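Local coordinates for protein neuraminidase (Influenza A virus, PDB 4K3Y) that adopts the beta-propeller fold of viral sialidases as the neuraminidase-like surface protein of a bat influenza A virus, its enzymatic activity being uncertain, at residues C[39-44]-C[55-60]; C[338-343]-C[350-355]. One frame throughout, in Å; residues are numbered along the deposited sequence.

Contact 1. Residues C[39-44]-C[55-60]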
ATOM      1  N   MET C  39       5.826   7.963  13.723  1.00 47.81           N
ATOM      2  CA  MET C  39       4.869   8.227  14.782  1.00 58.93           C
ATOM      3  C   MET C  39       5.499   7.835  16.138  1.00 65.64           C
ATOM      4  O   MET C  39       6.149   6.778  16.257  1.00 66.09           O
ATOM      5  CB  MET C  39       3.598   7.401  14.532  1.00 64.28           C
ATOM      6  CG  MET C  39       2.565   7.468  15.640  1.00 65.01           C
ATOM      7  SD  MET C  39       1.623   8.995  15.557  1.00140.45           S
ATOM      8  CE  MET C  39       0.297   8.498  14.466  1.00 69.74           C
ATOM      9  N   LEU C  40       5.333   8.697  17.142  1.00 56.30           N
ATOM     10  CA  LEU C  40       5.732   8.377  18.507  1.00 54.04           C
ATOM     11  C   LEU C  40       4.754   7.371  19.087  1.00 57.22           C
ATOM     12  O   LEU C  40       3.563   7.625  19.152  1.00 75.10           O
ATOM     13  CB  LEU C  40       5.759   9.627  19.389  1.00 50.83           C
ATOM     14  CG  LEU C  40       7.078  10.399  19.487  1.00 64.02           C
ATOM     15  CD1 LEU C  40       7.802  10.436  18.145  1.00 63.20           C
ATOM     16  CD2 LEU C  40       6.812  11.807  19.984  1.00 63.41           C
ATOM     17  N   THR C  41       5.265   6.226  19.515  1.00 56.68           N
ATOM     18  CA  THR C  41       4.421   5.147  20.004  1.00 52.70           C
ATOM     19  C   THR C  41       4.539   4.957  21.511  1.00 57.63           C
ATOM     20  O   THR C  41       5.570   5.274  22.111  1.00 61.71           O
ATOM     21  CB  THR C  41       4.822   3.825  19.359  1.00 47.93           C
ATOM     22  OG1 THR C  41       6.138   3.462  19.803  1.00 65.31           O
ATOM     23  CG2 THR C  41       4.831   3.977  17.866  1.00 44.62           C
ATOM     24  N   ARG C  42       3.471   4.432  22.105  1.00 54.80           N
ATOM     25  CA  ARG C  42       3.478   3.978  23.489  1.00 52.60           C
ATOM     26  C   ARG C  42       2.475   2.826  23.677  1.00 54.64           C
ATOM     27  O   ARG C  42       1.599   2.613  22.832  1.00 60.17           O
ATOM     28  CB  ARG C  42       3.208   5.139  24.463  1.00 55.82           C
ATOM     29  CG  ARG C  42       1.795   5.718  24.440  1.00 62.32           C
ATOM     30  CD  ARG C  42       1.595   6.676  25.623  1.00 84.72           C
ATOM     31  NE  ARG C  42       0.213   6.701  26.103  1.00105.67           N
ATOM     32  CZ  ARG C  42      -0.301   5.818  26.958  1.00118.18           C
ATOM     33  NH1 ARG C  42       0.445   4.829  27.431  1.00116.48           N
ATOM     34  NH2 ARG C  42      -1.566   5.923  27.336  1.00121.21           N
ATOM     35  N   GLN C  43       2.612   2.093  24.779  1.00 53.92           N
ATOM     36  CA  GLN C  43       1.801   0.905  25.033  1.00 48.62           C
ATOM     37  C   GLN C  43       1.884  -0.067  23.839  1.00 49.58           C
ATOM     38  O   GLN C  43       0.873  -0.590  23.364  1.00 45.75           O
ATOM     39  CB  GLN C  43       0.342   1.277  25.369  1.00 52.33           C
ATOM     40  CG  GLN C  43      -0.378   0.301  26.332  1.00 65.97           C
ATOM     41  CD  GLN C  43      -1.569  -0.441  25.689  1.00 72.59           C
ATOM     42  OE1 GLN C  43      -2.708  -0.310  26.135  1.00 81.80           O
ATOM     43  NE2 GLN C  43      -1.296  -1.236  24.657  1.00 56.72           N
ATOM     44  N   ASN C  44       3.098  -0.320  23.361  1.00 42.74           N
ATOM     45  CA  ASN C  44       3.271  -1.300  22.303  1.00 45.24           C
ATOM     46  C   ASN C  44       2.998  -2.721  22.786  1.00 55.08           C
ATOM     47  O   ASN C  44       3.173  -3.046  23.961  1.00 70.33           O
ATOM     48  CB  ASN C  44       4.670  -1.195  21.692  1.00 44.37           C
ATOM     49  CG  ASN C  44       4.947   0.176  21.122  1.00 57.16           C
ATOM     50  OD1 ASN C  44       4.750   0.413  19.936  1.00 72.80           O
ATOM     51  ND2 ASN C  44       5.398   1.092  21.970  1.00 69.51           N
ATOM     52  N   ARG C  55       2.024  -5.010  15.123  1.00 60.00           N
ATOM     53  CA  ARG C  55       2.483  -4.187  16.232  1.00 53.39           C
ATOM     54  C   ARG C  55       1.389  -3.168  16.540  1.00 56.63           C
ATOM     55  O   ARG C  55       1.219  -2.177  15.809  1.00 56.12           O
ATOM     56  CB  ARG C  55       3.749  -3.419  15.825  1.00 44.83           C
ATOM     57  CG  ARG C  55       4.642  -3.058  16.981  1.00 52.21           C
ATOM     58  CD  ARG C  55       4.939  -1.582  17.074  1.00 50.47           C
ATOM     59  NE  ARG C  55       6.254  -1.252  16.517  1.00 53.95           N
ATOM     60  CZ  ARG C  55       6.997  -0.199  16.861  1.00 61.07           C
ATOM     61  NH1 ARG C  55       6.589   0.648  17.793  1.00 45.86           N
ATOM     62  NH2 ARG C  55       8.171  -0.000  16.275  1.00 71.47           N
ATOM     63  N   PHE C  56       0.645  -3.409  17.607  1.00 58.92           N
ATOM     64  CA  PHE C  56      -0.341  -2.448  18.056  1.00 54.36           C
ATOM     65  C   PHE C  56       0.263  -1.445  19.023  1.00 56.91           C
ATOM     66  O   PHE C  56       1.195  -1.765  19.770  1.00 56.46           O
ATOM     67  CB  PHE C  56      -1.498  -3.183  18.693  1.00 50.32           C
ATOM     68  CG  PHE C  56      -2.314  -3.930  17.709  1.00 59.25           C
ATOM     69  CD1 PHE C  56      -1.892  -5.164  17.231  1.00 57.67           C
ATOM     70  CD2 PHE C  56      -3.486  -3.377  17.218  1.00 49.41           C
ATOM     71  CE1 PHE C  56      -2.637  -5.838  16.301  1.00 60.08           C
ATOM     72  CE2 PHE C  56      -4.232  -4.046  16.288  1.00 58.91           C
ATOM     73  CZ  PHE C  56      -3.813  -5.279  15.826  1.00 57.65           C
ATOM     74  N   PHE C  57      -0.273  -0.230  18.999  1.00 51.83           N
ATOM     75  CA  PHE C  57       0.196   0.822  19.891  1.00 51.56           C
ATOM     76  C   PHE C  57      -0.761   2.013  19.955  1.00 61.06           C
ATOM     77  O   PHE C  57      -1.724   2.120  19.170  1.00 56.12           O
ATOM     78  CB  PHE C  57       1.583   1.313  19.472  1.00 45.14           C
ATOM     79  CG  PHE C  57       1.624   1.908  18.100  1.00 62.69           C
ATOM     80  CD1 PHE C  57       1.350   3.261  17.901  1.00 65.56           C
ATOM     81  CD2 PHE C  57       1.944   1.123  17.000  1.00 65.59           C
ATOM     82  CE1 PHE C  57       1.397   3.818  16.630  1.00 56.85           C
ATOM     83  CE2 PHE C  57       1.987   1.677  15.719  1.00 65.72           C
ATOM     84  CZ  PHE C  57       1.715   3.024  15.536  1.00 59.74           C
ATOM     85  N   VAL C  58      -0.481   2.899  20.909  1.00 52.66           N
ATOM     86  CA  VAL C  58      -1.192   4.163  21.034  1.00 55.95           C
ATOM     87  C   VAL C  58      -0.220   5.277  20.654  1.00 56.17           C
ATOM     88  O   VAL C  58       0.956   5.214  20.996  1.00 64.72           O
ATOM     89  CB  VAL C  58      -1.748   4.346  22.459  1.00 65.62           C
ATOM     90  CG1 VAL C  58      -2.416   5.712  22.609  1.00 67.45           C
ATOM     91  CG2 VAL C  58      -2.738   3.208  22.785  1.00 45.76           C
ATOM     92  N   SER C  59      -0.689   6.279  19.916  1.00 59.04           N
ATOM     93  CA  SER C  59       0.216   7.296  19.367  1.00 66.93           C
ATOM     94  C   SER C  59       0.417   8.470  20.318  1.00 91.67           C
ATOM     95  O   SER C  59      -0.385   8.682  21.233  1.00 98.09           O
ATOM     96  CB  SER C  59      -0.360   7.861  18.101  1.00 63.31           C
ATOM     97  OG  SER C  59      -1.557   8.538  18.427  1.00 85.93           O
ATOM     98  N   MET C  60       1.493   9.223  20.085  1.00 96.21           N
ATOM     99  CA  MET C  60       1.774  10.468  20.795  1.00 95.73           C
ATOM    100  C   MET C  60       2.089  11.577  19.778  1.00104.45           C
ATOM    101  O   MET C  60       2.279  12.738  20.151  1.00107.42           O
ATOM    102  CB  MET C  60       2.955  10.302  21.757  1.00 91.40           C
ATOM    103  CG  MET C  60       2.830   9.170  22.771  1.00 91.35           C
ATOM    104  SD  MET C  60       4.412   8.774  23.560  1.00152.27           S
ATOM    105  CE  MET C  60       4.916  10.367  24.203  1.00 98.75           C
TER
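Arg55 reaches across to Asn44 and Thr41 with its NH1 end. NH1 donates a hydrogen bond to Asn44 OD1 at 2.8 Å. The donor sits well above the carbonyl plane of the amide, and the amide and guanidinium planes are 65° apart. The Arg55 chain bends at chi2 and chi3, which swings the guanidinium back to strand 40-48. Thr41 OG1 lies at the guanidinium edge and accepts a hydrogen bond from Asn44 ND2, nearly in the amide plane.

Phe57 comes next, with Thr41 over its ring and the Asn44 side chain alongside. Thr41 CG2 sits over one ring face, 3.7 Å from the centroid of the Phe57 ring, in a CH-pi contact. Chi1 of 61° puts the Phe57 ring between its own backbone N and carbonyl carbon, on the Thr41 side. Met39 CG approaches the ring obliquely, 4.0 Å from Phe57 CE1.

Val58 carries the central backbone pairing. Val58 N bonds Arg42 O at 2.8 Å, and Arg42 N bonds Val58 O in return. Ser59 is the non-hydrogen-bonded partner of Thr41, and its CB touches the sulfur of Met39. Met60 N then bonds Leu40 O. Met60 CB packs on Leu40 CB at 3.7 Å. The Met60 side chain crosses that of Arg42 at about a right angle, with SD 3.9 Å from Arg42 CB.

The strands belong to the first hairpin of a propeller blade, and strand 78-83 continues the sheet beyond Phe57. Asn44 ND2 probably also bonds Glu339 OE2 of the adjoining blade, though the modelled separation is doubtfully short. The bonds to Arg55 and Thr41 hold the rotation of the buried Asn44 amide. Glu339 would add to this if its bond is real.

Contact 2. Residues C[338-343]-C[350-355]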
ATOM      1  N   ILE C 338       9.611  -6.775  24.069  1.00 47.29           N
ATOM      2  CA  ILE C 338      10.107  -5.899  25.114  1.00 47.17           C
ATOM      3  C   ILE C 338      10.023  -4.442  24.676  1.00 53.63           C
ATOM      4  O   ILE C 338      10.697  -4.049  23.723  1.00 58.64           O
ATOM      5  CB  ILE C 338      11.594  -6.167  25.379  1.00 60.23           C
ATOM      6  CG1 ILE C 338      11.856  -7.655  25.647  1.00 65.02           C
ATOM      7  CG2 ILE C 338      12.108  -5.275  26.516  1.00 51.41           C
ATOM      8  CD1 ILE C 338      13.332  -7.957  25.940  1.00 58.48           C
ATOM      9  N   GLU C 339       9.221  -3.635  25.374  1.00 59.96           N
ATOM     10  CA  GLU C 339       9.227  -2.178  25.154  1.00 51.67           C
ATOM     11  C   GLU C 339      10.465  -1.492  25.794  1.00 53.19           C
ATOM     12  O   GLU C 339      10.842  -1.754  26.941  1.00 57.55           O
ATOM     13  CB  GLU C 339       7.911  -1.537  25.608  1.00 50.70           C
ATOM     14  CG  GLU C 339       7.660  -0.125  25.055  1.00 57.64           C
ATOM     15  CD  GLU C 339       6.233   0.382  25.320  1.00 71.17           C
ATOM     16  OE1 GLU C 339       5.692   0.181  26.444  1.00 62.21           O
ATOM     17  OE2 GLU C 339       5.648   0.988  24.392  1.00 67.84           O
ATOM     18  N   ILE C 340      11.074  -0.611  25.007  1.00 45.97           N
ATOM     19  CA  ILE C 340      12.365   0.028  25.254  1.00 38.90           C
ATOM     20  C   ILE C 340      12.175   1.550  25.350  1.00 52.53           C
ATOM     21  O   ILE C 340      11.475   2.143  24.528  1.00 57.24           O
ATOM     22  CB  ILE C 340      13.284  -0.271  24.020  1.00 43.96           C
ATOM     23  CG1 ILE C 340      13.654  -1.743  23.985  1.00 45.47           C
ATOM     24  CG2 ILE C 340      14.508   0.600  23.961  1.00 56.38           C
ATOM     25  CD1 ILE C 340      13.867  -2.307  25.351  1.00 63.73           C
ATOM     26  N   ALA C 341      12.779   2.203  26.335  1.00 61.55           N
ATOM     27  CA  ALA C 341      12.802   3.666  26.313  1.00 57.26           C
ATOM     28  C   ALA C 341      13.835   4.097  25.277  1.00 60.72           C
ATOM     29  O   ALA C 341      14.965   3.611  25.296  1.00 76.58           O
ATOM     30  CB  ALA C 341      13.151   4.214  27.665  1.00 45.16           C
ATOM     31  N   ALA C 342      13.445   4.986  24.364  1.00 55.93           N
ATOM     32  CA  ALA C 342      14.348   5.463  23.309  1.00 45.66           C
ATOM     33  C   ALA C 342      14.201   6.966  23.030  1.00 51.04           C
ATOM     34  O   ALA C 342      13.411   7.665  23.672  1.00 59.84           O
ATOM     35  CB  ALA C 342      14.134   4.663  22.030  1.00 51.92           C
ATOM     36  N   THR C 343      14.956   7.462  22.057  1.00 53.32           N
ATOM     37  CA  THR C 343      14.996   8.897  21.783  1.00 55.91           C
ATOM     38  C   THR C 343      14.956   9.147  20.284  1.00 54.92           C
ATOM     39  O   THR C 343      15.566   8.402  19.521  1.00 61.44           O
ATOM     40  CB  THR C 343      16.290   9.510  22.356  1.00 54.78           C
ATOM     41  OG1 THR C 343      16.477   9.042  23.698  1.00 72.64           O
ATOM     42  CG2 THR C 343      16.226  11.019  22.364  1.00 52.14           C
ATOM     43  N   SER C 350      10.828   8.554  23.452  1.00 48.02           N
ATOM     44  CA  SER C 350       9.764   7.705  22.905  1.00 53.06           C
ATOM     45  C   SER C 350      10.071   6.228  23.174  1.00 49.99           C
ATOM     46  O   SER C 350      11.050   5.891  23.830  1.00 55.70           O
ATOM     47  CB  SER C 350       9.607   7.946  21.395  1.00 61.25           C
ATOM     48  OG  SER C 350       8.514   7.218  20.848  1.00 70.44           O
ATOM     49  N   ASN C 351       9.229   5.344  22.666  1.00 51.42           N
ATOM     50  CA  ASN C 351       9.484   3.920  22.777  1.00 51.13           C
ATOM     51  C   ASN C 351       9.687   3.257  21.426  1.00 59.30           C
ATOM     52  O   ASN C 351       9.140   3.723  20.415  1.00 70.33           O
ATOM     53  CB  ASN C 351       8.274   3.245  23.422  1.00 53.56           C
ATOM     54  CG  ASN C 351       7.825   3.941  24.691  1.00 60.17           C
ATOM     55  OD1 ASN C 351       8.192   3.532  25.789  1.00 64.20           O
ATOM     56  ND2 ASN C 351       7.033   4.998  24.546  1.00 62.65           N
ATOM     57  N   ASP C 352      10.468   2.175  21.408  1.00 55.61           N
ATOM     58  CA  ASP C 352      10.088   1.050  20.540  1.00 70.89           C
ATOM     59  C   ASP C 352      10.326  -0.340  21.084  1.00 57.78           C
ATOM     60  O   ASP C 352      10.240  -0.578  22.287  1.00 51.04           O
ATOM     61  CB  ASP C 352      10.597   1.157  19.102  1.00 87.17           C
ATOM     62  CG  ASP C 352      12.059   1.359  19.034  1.00 84.07           C
ATOM     63  OD1 ASP C 352      12.686   1.399  20.109  1.00 96.44           O
ATOM     64  OD2 ASP C 352      12.581   1.475  17.910  1.00 59.43           O
ATOM     65  N   LEU C 353      10.638  -1.246  20.168  1.00 64.63           N
ATOM     66  CA  LEU C 353      10.329  -2.645  20.359  1.00 52.46           C
ATOM     67  C   LEU C 353      11.455  -3.554  19.924  1.00 56.49           C
ATOM     68  O   LEU C 353      12.060  -3.342  18.856  1.00 60.52           O
ATOM     69  CB  LEU C 353       9.105  -2.958  19.512  1.00 55.70           C
ATOM     70  CG  LEU C 353       7.838  -3.441  20.183  1.00 66.74           C
ATOM     71  CD1 LEU C 353       7.242  -4.519  19.306  1.00 57.21           C
ATOM     72  CD2 LEU C 353       8.158  -3.969  21.552  1.00 65.64           C
ATOM     73  N   ILE C 354      11.732  -4.558  20.758  1.00 53.77           N
ATOM     74  CA  ILE C 354      12.541  -5.705  20.364  1.00 52.67           C
ATOM     75  C   ILE C 354      11.643  -6.904  20.591  1.00 57.46           C
ATOM     76  O   ILE C 354      10.844  -6.914  21.548  1.00 47.84           O
ATOM     77  CB  ILE C 354      13.751  -5.882  21.263  1.00 59.80           C
ATOM     78  CG1 ILE C 354      14.352  -4.532  21.579  1.00 73.09           C
ATOM     79  CG2 ILE C 354      14.818  -6.781  20.603  1.00 51.53           C
ATOM     80  CD1 ILE C 354      15.796  -4.641  21.765  1.00 91.35           C
ATOM     81  N   THR C 355      11.761  -7.903  19.719  1.00 49.88           N
ATOM     82  CA  THR C 355      10.994  -9.132  19.879  1.00 46.66           C
ATOM     83  C   THR C 355      11.935 -10.333  19.845  1.00 53.84           C
ATOM     84  O   THR C 355      13.015 -10.273  19.253  1.00 56.27           O
ATOM     85  CB  THR C 355       9.879  -9.260  18.817  1.00 46.60           C
ATOM     86  OG1 THR C 355      10.449  -9.134  17.515  1.00 54.60           O
ATOM     87  CG2 THR C 355       8.831  -8.173  18.990  1.00 52.33           C
TER
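Glu339 and Asn351 bring the carboxylate and the amide of this contact together. The two planes are 37° apart, and the side chains pass each other at a slant. Glu339 OE2 lies 3.6 Å from Asn351 CB, and Asn351 OD1 lies 3.8 Å from Glu339 CG. Glu339 CG is anti to the backbone N (chi1 -163°) and the chain stays extended, which carries the carboxylate alongside Asn351. Most of the bonds of these polar ends lead outside the hairpin. OE1 of Glu339 makes a salt bridge with Arg318, and OE2 faces the adjoining blade. Asn351 ND2 donates to Thr41 O. A second carboxylate, that of Asp352, lies on the face that carries Ile340. Its OD1 is 4.1 Å from Ala342 CB, and its OD2 accepts from Gly29 N.

Backbone bonds zip the strands together at three pairs. Ala342 N meets Ser350 O, and Ser350 N meets Ala342 O at 2.7 Å. Ile340 N bonds Asp352 O at 2.8 Å, but the return bond from Asp352 N to Ile340 O is weak. Ile338 N bonds Ile354 O at 2.8 Å, nearly straight at 173°.

At the Ile338, Ile340 and Ile354 end of their face the contact is apolar; Ser350 and Asp352 lie on the same face farther along. Ile340 CG1 touches Ile354 CG1 at 3.7 Å. Leu311 and Ile316 cover the apolar end. On the face of Glu339 and Asn351, Leu353 packs on Val46 of the adjoining blade.

Strands 335-343 and 349-359 form an antiparallel hairpin in a four-stranded blade. Strand 315-322 flanks it on one side. Strand 20-26, from near the chain start, flanks it on the other. A blade that joins early and late strands in this way closes the ring of a beta-propeller.

Overall arrangement
Both contacts are buried antiparallel hairpin pairings, but they hold different blades of the propeller. Contact 1 pairs an outermost strand with its inner neighbour in one blade. Contact 2 pairs the two inner strands of the adjoining blade. Their centres are 10 Å apart and they touch directly. Polar side chains of the two blades meet at the boundary. Contact 1 relies more on an aromatic ring, sulfur and a guanidinium. Contact 2 has a longer backbone ladder and branched aliphatic side chains, with Ala341 exposed. Arg55, Asn44, Glu339 and Arg318 probably form one polar chain across the blade boundary.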